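Local structure of 5'-tyrosyl-DNA phosphodiesterase (Caenorhabditis elegans, 4FVA) at residues K69-N74 / I83-M88; F99-M104 / C138-F143; Y79-L84 / T107-E112; K181-A186 / V227-E232. The protein is a magnesium-binding member of the endonuclease/exonuclease/phosphatase family with a DNase I-like fold, in which two beta-sheets pack face to face. One frame throughout, in Å; residues are numbered along the deposited sequence.

Contact 1 of 4, residues K69-N74 / I83-M88. With EDO (1,2-ethanediol), chain H.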
loop_
_atom_site.group_PDB
_atom_site.type_symbol
_atom_site.label_atom_id
_atom_site.label_comp_id
_atom_site.label_asym_id
_atom_site.label_seq_id
_atom_site.Cartn_x
_atom_site.Cartn_y
_atom_site.Cartn_z
ATOM N N LYS A 69 -4.078 15.160 2.962
ATOM C CA LYS A 69 -4.205 15.464 1.534
ATOM C C LYS A 69 -4.430 14.129 0.798
ATOM O O LYS A 69 -3.746 13.134 1.084
ATOM C CB LYS A 69 -2.951 16.141 0.991
ATOM C CG LYS A 69 -2.659 17.541 1.558
ATOM C CD LYS A 69 -1.260 18.014 1.117
ATOM C CE LYS A 69 -1.030 19.459 1.540
ATOM N NZ LYS A 69 0.369 19.883 1.298
ATOM N N ILE A 70 -5.396 14.088 -0.115
ATOM C CA ILE A 70 -5.722 12.840 -0.806
ATOM C C ILE A 70 -5.419 12.959 -2.301
ATOM O O ILE A 70 -5.916 13.870 -2.980
ATOM C CB ILE A 70 -7.210 12.471 -0.642
ATOM C CG1 ILE A 70 -7.613 12.457 0.833
ATOM C CG2 ILE A 70 -7.522 11.126 -1.318
ATOM C CD1 ILE A 70 -9.065 12.134 1.032
ATOM N N TYR A 71 -4.623 12.020 -2.817
ATOM C CA TYR A 71 -4.295 11.969 -4.236
ATOM C C TYR A 71 -4.767 10.643 -4.816
ATOM O O TYR A 71 -4.331 9.583 -4.375
ATOM C CB TYR A 71 -2.785 12.205 -4.483
ATOM C CG TYR A 71 -2.368 13.589 -4.030
ATOM C CD1 TYR A 71 -2.452 14.661 -4.906
ATOM C CD2 TYR A 71 -1.968 13.832 -2.728
ATOM C CE1 TYR A 71 -2.130 15.942 -4.506
ATOM C CE2 TYR A 71 -1.633 15.108 -2.312
ATOM C CZ TYR A 71 -1.725 16.158 -3.224
ATOM O OH TYR A 71 -1.404 17.427 -2.849
ATOM N N TYR A 72 -5.689 10.724 -5.775
ATOM C CA TYR A 72 -6.232 9.547 -6.450
ATOM C C TYR A 72 -5.486 9.306 -7.749
ATOM O O TYR A 72 -5.203 10.250 -8.478
ATOM C CB TYR A 72 -7.738 9.711 -6.723
ATOM C CG TYR A 72 -8.594 9.811 -5.469
ATOM C CD1 TYR A 72 -8.764 8.706 -4.636
ATOM C CD2 TYR A 72 -9.249 10.988 -5.135
ATOM C CE1 TYR A 72 -9.532 8.778 -3.501
ATOM C CE2 TYR A 72 -10.020 11.074 -3.989
ATOM C CZ TYR A 72 -10.159 9.960 -3.180
ATOM O OH TYR A 72 -10.929 10.026 -2.039
ATOM N N SER A 73 -5.187 8.049 -8.053
ATOM C CA SER A 73 -4.402 7.747 -9.240
ATOM C C SER A 73 -5.188 8.032 -10.514
ATOM O O SER A 73 -4.636 8.531 -11.497
ATOM C CB SER A 73 -3.961 6.281 -9.253
ATOM O OG SER A 73 -5.081 5.400 -9.402
ATOM N N ASN A 74 -6.483 7.732 -10.490
ATOM C CA ASN A 74 -7.261 7.689 -11.728
ATOM C C ASN A 74 -8.754 7.678 -11.428
ATOM O O ASN A 74 -9.477 6.782 -11.874
ATOM C CB ASN A 74 -6.889 6.411 -12.497
ATOM C CG ASN A 74 -7.295 6.456 -13.959
ATOM O OD1 ASN A 74 -7.589 7.521 -14.502
ATOM N ND2 ASN A 74 -7.325 5.290 -14.601
ATOM N N ILE A 83 -3.101 7.834 -2.515
ATOM C CA ILE A 83 -2.068 8.089 -1.523
ATOM C C ILE A 83 -2.570 9.241 -0.668
ATOM O O ILE A 83 -2.938 10.299 -1.202
ATOM C CB ILE A 83 -0.716 8.459 -2.186
ATOM C CG1 ILE A 83 -0.250 7.324 -3.119
ATOM C CG2 ILE A 83 0.364 8.773 -1.116
ATOM C CD1 ILE A 83 1.053 7.619 -3.839
ATOM N N LEU A 84 -2.624 9.029 0.642
ATOM C CA LEU A 84 -3.030 10.082 1.569
ATOM C C LEU A 84 -1.834 10.456 2.418
ATOM O O LEU A 84 -1.157 9.572 2.964
ATOM C CB LEU A 84 -4.190 9.631 2.467
ATOM C CG LEU A 84 -5.554 9.334 1.829
ATOM C CD1 LEU A 84 -5.547 8.002 1.054
ATOM C CD2 LEU A 84 -6.651 9.332 2.892
ATOM N N VAL A 85 -1.587 11.759 2.543
ATOM C CA VAL A 85 -0.483 12.255 3.344
ATOM C C VAL A 85 -0.919 13.348 4.315
ATOM O O VAL A 85 -1.905 14.048 4.093
ATOM C CB VAL A 85 0.675 12.800 2.476
ATOM C CG1 VAL A 85 1.294 11.679 1.599
ATOM C CG2 VAL A 85 0.177 13.968 1.627
ATOM N N SER A 86 -0.164 13.480 5.394
ATOM C CA SER A 86 -0.341 14.585 6.322
ATOM C C SER A 86 -0.437 15.918 5.575
ATOM O O SER A 86 0.150 16.081 4.505
ATOM C CB SER A 86 0.849 14.627 7.281
ATOM O OG SER A 86 0.850 15.843 7.998
ATOM N N LYS A 87 -1.202 16.860 6.117
ATOM C CA LYS A 87 -1.297 18.182 5.493
ATOM C C LYS A 87 0.037 18.918 5.545
ATOM O O LYS A 87 0.232 19.914 4.849
ATOM C CB LYS A 87 -2.412 19.020 6.124
ATOM C CG LYS A 87 -3.785 18.565 5.684
ATOM C CD LYS A 87 -4.854 19.000 6.639
ATOM C CE LYS A 87 -6.220 18.740 6.029
ATOM N NZ LYS A 87 -6.266 19.259 4.637
ATOM N N MET A 88 0.950 18.413 6.374
ATOM C CA MET A 88 2.299 18.968 6.472
ATOM C C MET A 88 3.223 18.475 5.355
ATOM O O MET A 88 4.334 18.993 5.178
ATOM C CB MET A 88 2.912 18.664 7.838
ATOM C CG MET A 88 2.683 19.741 8.881
ATOM S SD MET A 88 3.405 19.268 10.474
ATOM C CE MET A 88 4.522 17.950 9.990
HETATM C C1 EDO H . -2.853 12.600 10.427
HETATM O O1 EDO H . -3.588 13.778 10.081
HETATM C C2 EDO H . -1.391 12.805 10.054
HETATM O O2 EDO H . -1.106 14.208 10.001
#

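Contact 2 of 4, residues F99-M104 / C138-F143. With EDO (1,2-ethanediol), chain E.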
loop_
_atom_site.group_PDB
_atom_site.type_symbol
_atom_site.label_atom_id
_atom_site.label_comp_id
_atom_site.label_asym_id
_atom_site.label_seq_id
_atom_site.Cartn_x
_atom_site.Cartn_y
_atom_site.Cartn_z
ATOM N N PHE A 99 0.974 1.226 -16.544
ATOM C CA PHE A 99 1.722 0.077 -17.026
ATOM C C PHE A 99 1.238 -0.252 -18.433
ATOM O O PHE A 99 0.053 -0.518 -18.654
ATOM C CB PHE A 99 1.551 -1.133 -16.110
ATOM C CG PHE A 99 2.099 -0.938 -14.721
ATOM C CD1 PHE A 99 3.315 -0.303 -14.520
ATOM C CD2 PHE A 99 1.424 -1.449 -13.620
ATOM C CE1 PHE A 99 3.832 -0.147 -13.237
ATOM C CE2 PHE A 99 1.929 -1.294 -12.328
ATOM C CZ PHE A 99 3.135 -0.646 -12.140
ATOM N N GLN A 100 2.165 -0.229 -19.379
ATOM C CA GLN A 100 1.857 -0.450 -20.788
ATOM C C GLN A 100 1.314 -1.861 -21.030
ATOM O O GLN A 100 0.421 -2.058 -21.856
ATOM C CB GLN A 100 3.118 -0.158 -21.614
ATOM C CG GLN A 100 3.464 1.351 -21.593
ATOM C CD GLN A 100 4.718 1.730 -22.384
ATOM O OE1 GLN A 100 5.530 0.876 -22.748
ATOM N NE2 GLN A 100 4.901 3.026 -22.605
ATOM N N ASN A 101 1.832 -2.833 -20.283
ATOM C CA ASN A 101 1.452 -4.234 -20.448
ATOM C C ASN A 101 0.227 -4.651 -19.630
ATOM O O ASN A 101 -0.090 -5.838 -19.550
ATOM C CB ASN A 101 2.621 -5.138 -20.058
ATOM C CG ASN A 101 2.806 -5.225 -18.548
ATOM O OD1 ASN A 101 2.180 -4.472 -17.789
ATOM N ND2 ASN A 101 3.680 -6.119 -18.105
ATOM N N SER A 102 -0.447 -3.701 -18.993
ATOM C CA SER A 102 -1.579 -4.067 -18.139
ATOM C C SER A 102 -2.926 -4.095 -18.865
ATOM O O SER A 102 -3.263 -3.189 -19.633
ATOM C CB SER A 102 -1.695 -3.145 -16.928
ATOM O OG SER A 102 -2.763 -3.592 -16.111
ATOM N N GLY A 103 -3.704 -5.135 -18.597
ATOM C CA GLY A 103 -5.074 -5.169 -19.070
ATOM C C GLY A 103 -6.048 -4.749 -17.974
ATOM O O GLY A 103 -7.266 -4.835 -18.153
ATOM N N MET A 104 -5.513 -4.261 -16.855
ATOM C CA MET A 104 -6.325 -3.975 -15.672
ATOM C C MET A 104 -6.186 -2.526 -15.149
ATOM O O MET A 104 -6.422 -2.246 -13.962
ATOM C CB MET A 104 -5.991 -4.999 -14.577
ATOM C CG MET A 104 -6.254 -6.441 -14.990
ATOM S SD MET A 104 -5.784 -7.633 -13.711
ATOM C CE MET A 104 -5.780 -9.159 -14.662
ATOM N N CYS A 138 5.467 -9.817 -13.077
ATOM C CA CYS A 138 6.910 -9.834 -12.857
ATOM C C CYS A 138 7.603 -8.697 -13.594
ATOM O O CYS A 138 8.567 -8.116 -13.095
ATOM C CB CYS A 138 7.513 -11.186 -13.266
ATOM S SG CYS A 138 7.115 -12.539 -12.176
ATOM N N ALA A 139 7.109 -8.369 -14.781
ATOM C CA ALA A 139 7.665 -7.243 -15.527
ATOM C C ALA A 139 7.389 -5.924 -14.815
ATOM O O ALA A 139 8.246 -5.044 -14.756
ATOM C CB ALA A 139 7.100 -7.212 -16.943
ATOM N N GLN A 140 6.176 -5.779 -14.294
ATOM C CA GLN A 140 5.811 -4.559 -13.578
ATOM C C GLN A 140 6.699 -4.374 -12.350
ATOM O O GLN A 140 7.197 -3.275 -12.105
ATOM C CB GLN A 140 4.327 -4.582 -13.208
ATOM C CG GLN A 140 3.403 -4.482 -14.423
ATOM C CD GLN A 140 1.962 -4.853 -14.102
ATOM O OE1 GLN A 140 1.628 -5.183 -12.959
ATOM N NE2 GLN A 140 1.100 -4.817 -15.124
ATOM N N PHE A 141 6.880 -5.438 -11.572
ATOM C CA PHE A 141 7.718 -5.362 -10.379
ATOM C C PHE A 141 9.142 -4.903 -10.742
ATOM O O PHE A 141 9.705 -4.021 -10.085
ATOM C CB PHE A 141 7.745 -6.702 -9.648
ATOM C CG PHE A 141 8.486 -6.659 -8.336
ATOM C CD1 PHE A 141 7.824 -6.316 -7.164
ATOM C CD2 PHE A 141 9.846 -6.944 -8.280
ATOM C CE1 PHE A 141 8.506 -6.261 -5.948
ATOM C CE2 PHE A 141 10.536 -6.892 -7.072
ATOM C CZ PHE A 141 9.860 -6.555 -5.903
ATOM N N GLY A 142 9.714 -5.509 -11.788
ATOM C CA GLY A 142 11.042 -5.143 -12.260
ATOM C C GLY A 142 11.083 -3.676 -12.645
ATOM O O GLY A 142 11.985 -2.932 -12.246
ATOM N N PHE A 143 10.066 -3.247 -13.378
ATOM C CA PHE A 143 9.946 -1.862 -13.785
ATOM C C PHE A 143 9.891 -0.962 -12.564
ATOM O O PHE A 143 10.570 0.070 -12.508
ATOM C CB PHE A 143 8.696 -1.686 -14.653
ATOM C CG PHE A 143 8.399 -0.262 -15.027
ATOM C CD1 PHE A 143 8.943 0.304 -16.175
ATOM C CD2 PHE A 143 7.565 0.517 -14.227
ATOM C CE1 PHE A 143 8.670 1.636 -16.517
ATOM C CE2 PHE A 143 7.278 1.841 -14.562
ATOM C CZ PHE A 143 7.829 2.401 -15.708
HETATM C C1 EDO E . 5.313 -2.306 -18.188
HETATM O O1 EDO E . 6.565 -2.980 -17.969
HETATM C C2 EDO E . 5.554 -0.791 -18.156
HETATM O O2 EDO E . 4.455 -0.081 -18.744
#

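Contact 3 of 4, residues Y79-L84 / T107-E112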
loop_
_atom_site.group_PDB
_atom_site.type_symbol
_atom_site.label_atom_id
_atom_site.label_comp_id
_atom_site.label_asym_id
_atom_site.label_seq_id
_atom_site.Cartn_x
_atom_site.Cartn_y
_atom_site.Cartn_z
ATOM N N TYR A 79 -11.696 1.089 -11.000
ATOM C CA TYR A 79 -11.053 1.123 -9.682
ATOM C C TYR A 79 -9.652 1.717 -9.809
ATOM O O TYR A 79 -9.105 1.798 -10.910
ATOM C CB TYR A 79 -11.045 -0.267 -9.028
ATOM C CG TYR A 79 -10.322 -1.324 -9.825
ATOM C CD1 TYR A 79 -10.866 -1.828 -10.998
ATOM C CD2 TYR A 79 -9.109 -1.838 -9.384
ATOM C CE1 TYR A 79 -10.206 -2.814 -11.727
ATOM C CE2 TYR A 79 -8.439 -2.810 -10.103
ATOM C CZ TYR A 79 -8.996 -3.299 -11.274
ATOM O OH TYR A 79 -8.332 -4.285 -11.983
ATOM N N TYR A 80 -9.082 2.177 -8.701
ATOM C CA TYR A 80 -7.848 2.952 -8.781
ATOM C C TYR A 80 -7.164 2.968 -7.412
ATOM O O TYR A 80 -7.614 2.285 -6.479
ATOM C CB TYR A 80 -8.153 4.377 -9.283
ATOM C CG TYR A 80 -9.373 5.012 -8.619
ATOM C CD1 TYR A 80 -9.249 5.749 -7.443
ATOM C CD2 TYR A 80 -10.644 4.862 -9.166
ATOM C CE1 TYR A 80 -10.369 6.313 -6.819
ATOM C CE2 TYR A 80 -11.762 5.431 -8.562
ATOM C CZ TYR A 80 -11.621 6.147 -7.390
ATOM O OH TYR A 80 -12.738 6.707 -6.789
ATOM N N THR A 81 -6.049 3.680 -7.299
ATOM C CA THR A 81 -5.344 3.719 -6.027
ATOM C C THR A 81 -5.380 5.121 -5.424
ATOM O O THR A 81 -5.800 6.076 -6.079
ATOM C CB THR A 81 -3.889 3.243 -6.165
ATOM O OG1 THR A 81 -3.181 4.125 -7.040
ATOM C CG2 THR A 81 -3.853 1.828 -6.740
ATOM N N ALA A 82 -4.944 5.246 -4.178
ATOM C CA ALA A 82 -4.874 6.559 -3.554
ATOM C C ALA A 82 -3.650 6.630 -2.649
ATOM O O ALA A 82 -3.225 5.618 -2.077
ATOM C CB ALA A 82 -6.151 6.856 -2.764
ATOM N N ILE A 83 -3.101 7.834 -2.515
ATOM C CA ILE A 83 -2.068 8.089 -1.523
ATOM C C ILE A 83 -2.570 9.241 -0.668
ATOM O O ILE A 83 -2.938 10.299 -1.202
ATOM C CB ILE A 83 -0.716 8.459 -2.186
ATOM C CG1 ILE A 83 -0.250 7.324 -3.119
ATOM C CG2 ILE A 83 0.364 8.773 -1.116
ATOM C CD1 ILE A 83 1.053 7.619 -3.839
ATOM N N LEU A 84 -2.624 9.029 0.642
ATOM C CA LEU A 84 -3.030 10.082 1.569
ATOM C C LEU A 84 -1.834 10.456 2.418
ATOM O O LEU A 84 -1.157 9.572 2.964
ATOM C CB LEU A 84 -4.190 9.631 2.467
ATOM C CG LEU A 84 -5.554 9.334 1.829
ATOM C CD1 LEU A 84 -5.547 8.002 1.054
ATOM C CD2 LEU A 84 -6.651 9.332 2.892
ATOM N N THR A 107 -1.282 1.003 -12.499
ATOM C CA THR A 107 -0.442 2.177 -12.590
ATOM C C THR A 107 0.612 2.167 -11.494
ATOM O O THR A 107 0.464 1.494 -10.465
ATOM C CB THR A 107 -1.286 3.463 -12.396
ATOM O OG1 THR A 107 -1.973 3.379 -11.130
ATOM C CG2 THR A 107 -2.330 3.620 -13.519
ATOM N N LEU A 108 1.661 2.948 -11.698
ATOM C CA LEU A 108 2.582 3.251 -10.608
ATOM C C LEU A 108 2.295 4.689 -10.254
ATOM O O LEU A 108 2.546 5.600 -11.052
ATOM C CB LEU A 108 4.033 3.076 -11.053
ATOM C CG LEU A 108 5.116 3.369 -10.016
ATOM C CD1 LEU A 108 4.874 2.530 -8.781
ATOM C CD2 LEU A 108 6.486 3.042 -10.612
ATOM N N GLN A 109 1.738 4.886 -9.064
ATOM C CA GLN A 109 1.357 6.218 -8.593
ATOM C C GLN A 109 2.489 6.773 -7.745
ATOM O O GLN A 109 2.857 6.174 -6.730
ATOM C CB GLN A 109 0.062 6.152 -7.773
ATOM C CG GLN A 109 -0.425 7.514 -7.245
ATOM C CD GLN A 109 -1.668 7.394 -6.396
ATOM O OE1 GLN A 109 -1.942 6.324 -5.840
ATOM N NE2 GLN A 109 -2.429 8.490 -6.276
ATOM N N ILE A 110 3.042 7.916 -8.151
ATOM C CA ILE A 110 4.211 8.466 -7.469
ATOM C C ILE A 110 3.906 9.835 -6.909
ATOM O O ILE A 110 3.507 10.737 -7.653
ATOM C CB ILE A 110 5.436 8.557 -8.416
ATOM C CG1 ILE A 110 5.798 7.168 -8.941
ATOM C CG2 ILE A 110 6.657 9.105 -7.687
ATOM C CD1 ILE A 110 6.885 7.187 -10.041
ATOM N N LEU A 111 4.046 9.984 -5.594
ATOM C CA LEU A 111 3.906 11.303 -4.990
ATOM C C LEU A 111 5.257 11.665 -4.396
ATOM O O LEU A 111 5.794 10.946 -3.547
ATOM C CB LEU A 111 2.822 11.320 -3.907
ATOM C CG LEU A 111 2.325 12.688 -3.412
ATOM C CD1 LEU A 111 1.452 13.366 -4.486
ATOM C CD2 LEU A 111 1.556 12.584 -2.090
ATOM N N GLU A 112 5.797 12.785 -4.860
ATOM C CA GLU A 112 7.094 13.286 -4.426
ATOM C C GLU A 112 6.870 14.557 -3.619
ATOM O O GLU A 112 6.087 15.428 -4.028
ATOM C CB GLU A 112 7.971 13.601 -5.647
ATOM C CG GLU A 112 9.286 14.288 -5.313
ATOM C CD GLU A 112 10.017 14.794 -6.548
ATOM O OE1 GLU A 112 9.751 14.297 -7.668
ATOM O OE2 GLU A 112 10.831 15.729 -6.400
HETATM O O HOH W 1 -1.311 2.789 -8.510
#

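Contact 4 of 4, residues K181-A186 / V227-E232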
loop_
_atom_site.group_PDB
_atom_site.type_symbol
_atom_site.label_atom_id
_atom_site.label_comp_id
_atom_site.label_asym_id
_atom_site.label_seq_id
_atom_site.Cartn_x
_atom_site.Cartn_y
_atom_site.Cartn_z
ATOM N N LYS A 181 15.106 -2.456 1.273
ATOM C CA LYS A 181 14.723 -3.575 2.113
ATOM C C LYS A 181 13.227 -3.717 2.224
ATOM O O LYS A 181 12.484 -2.734 2.148
ATOM C CB LYS A 181 15.294 -3.437 3.530
ATOM C CG LYS A 181 16.807 -3.567 3.625
ATOM C CD LYS A 181 17.265 -3.489 5.085
ATOM C CE LYS A 181 18.739 -3.850 5.222
ATOM N NZ LYS A 181 19.587 -3.022 4.330
ATOM N N ASP A 182 12.807 -4.957 2.454
ATOM C CA ASP A 182 11.409 -5.286 2.637
ATOM C C ASP A 182 11.063 -5.043 4.101
ATOM O O ASP A 182 11.685 -5.606 5.003
ATOM C CB ASP A 182 11.195 -6.750 2.247
ATOM C CG ASP A 182 9.775 -7.211 2.458
ATOM O OD1 ASP A 182 9.164 -6.783 3.457
ATOM O OD2 ASP A 182 9.290 -8.037 1.648
ATOM N N ALA A 183 10.082 -4.182 4.338
ATOM C CA ALA A 183 9.734 -3.767 5.702
ATOM C C ALA A 183 9.409 -4.943 6.621
ATOM O O ALA A 183 9.851 -4.984 7.769
ATOM C CB ALA A 183 8.578 -2.759 5.677
ATOM N N TRP A 184 8.619 -5.891 6.133
ATOM C CA TRP A 184 8.281 -7.040 6.955
ATOM C C TRP A 184 9.493 -7.872 7.344
ATOM O O TRP A 184 9.605 -8.327 8.490
ATOM C CB TRP A 184 7.264 -7.936 6.262
ATOM C CG TRP A 184 7.033 -9.210 7.018
ATOM C CD1 TRP A 184 6.322 -9.360 8.180
ATOM C CD2 TRP A 184 7.482 -10.522 6.650
ATOM N NE1 TRP A 184 6.319 -10.682 8.564
ATOM C CE2 TRP A 184 7.016 -11.417 7.639
ATOM C CE3 TRP A 184 8.230 -11.026 5.580
ATOM C CZ2 TRP A 184 7.282 -12.791 7.593
ATOM C CZ3 TRP A 184 8.497 -12.394 5.538
ATOM C CH2 TRP A 184 8.018 -13.258 6.536
ATOM N N GLU A 185 10.371 -8.104 6.373
ATOM C CA GLU A 185 11.605 -8.840 6.617
ATOM C C GLU A 185 12.509 -8.109 7.592
ATOM O O GLU A 185 12.998 -8.701 8.547
ATOM C CB GLU A 185 12.358 -9.080 5.311
ATOM C CG GLU A 185 11.717 -10.081 4.371
ATOM C CD GLU A 185 12.493 -10.176 3.076
ATOM O OE1 GLU A 185 12.080 -10.927 2.170
ATOM O OE2 GLU A 185 13.532 -9.490 2.975
ATOM N N ALA A 186 12.720 -6.818 7.353
ATOM C CA ALA A 186 13.589 -6.007 8.204
ATOM C C ALA A 186 13.059 -5.876 9.627
ATOM O O ALA A 186 13.811 -5.584 10.559
ATOM C CB ALA A 186 13.806 -4.629 7.581
ATOM N N VAL A 227 12.597 -0.509 11.612
ATOM C CA VAL A 227 11.200 -0.567 11.211
ATOM C C VAL A 227 10.404 -1.483 12.134
ATOM O O VAL A 227 10.870 -2.558 12.514
ATOM C CB VAL A 227 11.055 -1.006 9.722
ATOM C CG1 VAL A 227 11.749 -2.328 9.488
ATOM C CG2 VAL A 227 9.582 -1.094 9.306
ATOM N N LYS A 228 9.208 -1.038 12.511
ATOM C CA LYS A 228 8.251 -1.908 13.175
ATOM C C LYS A 228 7.091 -2.201 12.203
ATOM O O LYS A 228 6.714 -1.337 11.414
ATOM C CB LYS A 228 7.747 -1.235 14.454
ATOM C CG LYS A 228 8.745 -1.352 15.608
ATOM C CD LYS A 228 8.423 -0.419 16.762
ATOM C CE LYS A 228 9.000 -0.956 18.070
ATOM N NZ LYS A 228 8.920 0.051 19.167
ATOM N N PHE A 229 6.504 -3.394 12.291
ATOM C CA PHE A 229 5.537 -3.861 11.291
ATOM C C PHE A 229 4.384 -4.601 11.965
ATOM O O PHE A 229 4.611 -5.531 12.743
ATOM C CB PHE A 229 6.238 -4.776 10.272
ATOM C CG PHE A 229 5.381 -5.139 9.062
ATOM C CD1 PHE A 229 4.396 -6.115 9.149
ATOM C CD2 PHE A 229 5.586 -4.504 7.844
ATOM C CE1 PHE A 229 3.618 -6.452 8.034
ATOM C CE2 PHE A 229 4.832 -4.820 6.735
ATOM C CZ PHE A 229 3.835 -5.793 6.822
ATOM N N THR A 230 3.153 -4.157 11.705
ATOM C CA THR A 230 1.957 -4.835 12.238
ATOM C C THR A 230 0.899 -5.019 11.156
ATOM O O THR A 230 0.985 -4.418 10.084
ATOM C CB THR A 230 1.302 -4.055 13.394
ATOM O OG1 THR A 230 0.757 -2.828 12.885
ATOM C CG2 THR A 230 2.318 -3.744 14.496
ATOM N N LEU A 231 -0.103 -5.845 11.439
ATOM C CA LEU A 231 -1.231 -5.993 10.529
ATOM C C LEU A 231 -2.421 -5.291 11.146
ATOM O O LEU A 231 -2.541 -5.264 12.368
ATOM C CB LEU A 231 -1.555 -7.473 10.294
ATOM C CG LEU A 231 -0.423 -8.224 9.597
ATOM C CD1 LEU A 231 -0.768 -9.694 9.364
ATOM C CD2 LEU A 231 -0.101 -7.518 8.285
ATOM N N GLU A 232 -3.309 -4.747 10.315
ATOM C CA GLU A 232 -4.469 -4.032 10.833
ATOM C C GLU A 232 -5.720 -4.403 10.047
ATOM O O GLU A 232 -5.632 -5.054 9.001
ATOM C CB GLU A 232 -4.229 -2.522 10.777
ATOM C CG GLU A 232 -2.924 -2.069 11.423
ATOM C CD GLU A 232 -2.986 -2.122 12.946
ATOM O OE1 GLU A 232 -4.101 -2.232 13.504
ATOM O OE2 GLU A 232 -1.922 -2.032 13.587
HETATM O O HOH W 2 14.342 -2.907 12.671
#

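Contact 1 of 4, residues K69-N74 / I83-M88
K69 and V85 face each other as an antiparallel hydrogen-bonded pair, and Y71 and I83 form the next such pair. The N-H of K69 reaches V85 O at 2.7 Å, while I83 N meets Y71 O at 2.8 Å. Between these pairs I70 and L84 form a non-hydrogen-bonded pair, where the CA of L84 comes within 3.2 Å of K69 O in a CA-H...O contact. Branched aliphatic chains suit this tight middle: I70 and L84 lie side by side on one face, CG1 of I70 being 3.9 Å from CD2 of L84. On the other face the Y71 ring turns its edge to V85, with CE2 4.5 Å from CG2. The end at K87 and M88 is looser and exposed to solvent: K69, extended beyond CG, lays its chain alongside K87, CE 3.6 Å from K87 O, and its ammonium group bonds to F89 O. S86 OG accepts from M88 N in an ST turn and makes a weak hydrogen bond to an ethanediol molecule, probably from the crystallisation liquor. Strands 68-72 and 80-86 form a beta hairpin, 68-72 outermost in its sheet; I83 and V85 pack on strands 107-115 and 118-126, and Y71 on L111 of the former.

Contact 2 of 4, residues F99-M104 / C138-F143
The carboxamide of Q140 donates from NE2 to N101 OD1 at 2.9 Å, a nearly straight bond (165° at the hydrogen). The acceptor lies close to the amide plane of Q140, although the two amide planes are turned 61° apart. Glutamine suits the place because it is long enough to reach from the helix to the loop and has a second function: its OE1 accepts from E128 N, which helps fix the rotation of the amide. The aliphatic part works too. CG of Q140 sits over one face of the F99 ring, 3.9 Å from the centroid, in a CH-pi contact, and the amide carbon CD is 3.5 Å from F99 CD2, the amide inclined only 18° to the ring. At the far edge of that ring, F99 CE1 meets F143 CD2 at 3.9 Å. N101 ND2 bonds to Q136 O, and S102 OG to E128. Residues F99-S102 form a type I beta turn in the loop joining strands 90-98 and 107-115, which thus rests on helix 134-154.

Contact 3 of 4, residues Y79-L84 / T107-E112
T81 leads the contact, sending its hydroxyl across to Q109. With chi1 at 63°, OG1 stands between the backbone N and the carbonyl carbon and donates to Q109 OE1 at 2.8 Å, approaching from above the carbonyl plane (53° out of it). The same hydroxyl accepts from a water at 2.7 Å. That water also donates to T107 O and accepts from T107 OG1 at 2.8 Å, so it carries the polar link on to the start of the facing strand. Small hydroxyl residues suit this buried spot, where one atom must serve as both donor and acceptor. A82 turns its methyl the other way, toward Y72. I83 follows, again pointing across: its CG1 packs 3.4 Å from Q109 OE1 and its CD1 3.7 Å from Q109 CG, covering the amide and stem of the glutamine with hydrocarbon. Q109 itself is fully extended, which carries its carboxamide across to strand 80-86; NE2 bonds to Y71 O of the neighbouring strand 68-72 and to H94 NE2 of strand 90-98, so both ends of the amide are engaged and its flip is probably fixed. Beyond it, the side chains of I83 and L111 slide past each other in opposite directions, CD1 of I83 4.1 Å from CB of L111. Segments 80-84 and 107-112 run nearly parallel, at 16°, with axes 8.3 Å apart. They belong to different sheets packed face to face, the beta-sandwich core of the DNase I-like fold.

Contact 4 of 4, residues K181-A186 / V227-E232
W184 and F229 meet edge to face: the five-membered ring of the indole turns its edge to the phenyl face, the centroids 5.3 Å apart and the planes at 71°. CD1 of the indole makes the approach, 3.9 Å from F229 CD1, while CB of W184 stands over the centre of the phenyl ring, 4.0 Å from its centroid, in a CH-pi contact. One residue thus covers the face with both its stem and its ring edge. In both W184 and F229 CG is anti to the backbone N (chi1 173° and -171°), and in this setting the two rings meet; W184 NE1 bonds to D190 O outside the contact. Around this pair the small residues fit. A183 CB points at the strand and touches both F229 CD2 and V227 CG2 at 4.1 Å, and alanine is short enough to let the helix come this near. A186 CB meets V227 CG1 at 3.6 Å, so the two valine branches are divided, CG1 against A186 and CG2 against A183. D182, at the N-cap of helix 183-186, turns OD1 to the N-H groups of W184 and E185, both weakly, while OD2 forms a salt bridge with R214. A water bound to V227 N at 3.1 Å bonds only weakly to A186 O. Between helix 183-186 and strand 226-232 the chemistry is therefore mainly apolar and aromatic: the packing of hydrocarbon and rings probably contributes most to holding them together, while D182 and W184 NE1 find their strong partners elsewhere.

Contacts 1 and 3 share I83 and L84, and their centres lie 8 Å apart: strand 80-86 pairs edge to edge in contact 1 and offers one face to the second sheet in contact 3. S73 N lies 2.9 Å from T81 O, a probable backbone hydrogen bond that continues the hairpin from one contact to the other. Contact 2 adjoins contact 3 through the loop before strand 107-115, F99 CE2 lying 3.7 Å from T107 O. Contact 4 is remote, its centre about 21 Å from that of contact 3 on the opposite side of the chain's centre; strands 68-72 and 226-232 are the two outermost of one sheet. The magnesium ion, bound by D22 and E52, is about 12 Å from the T81 side chain.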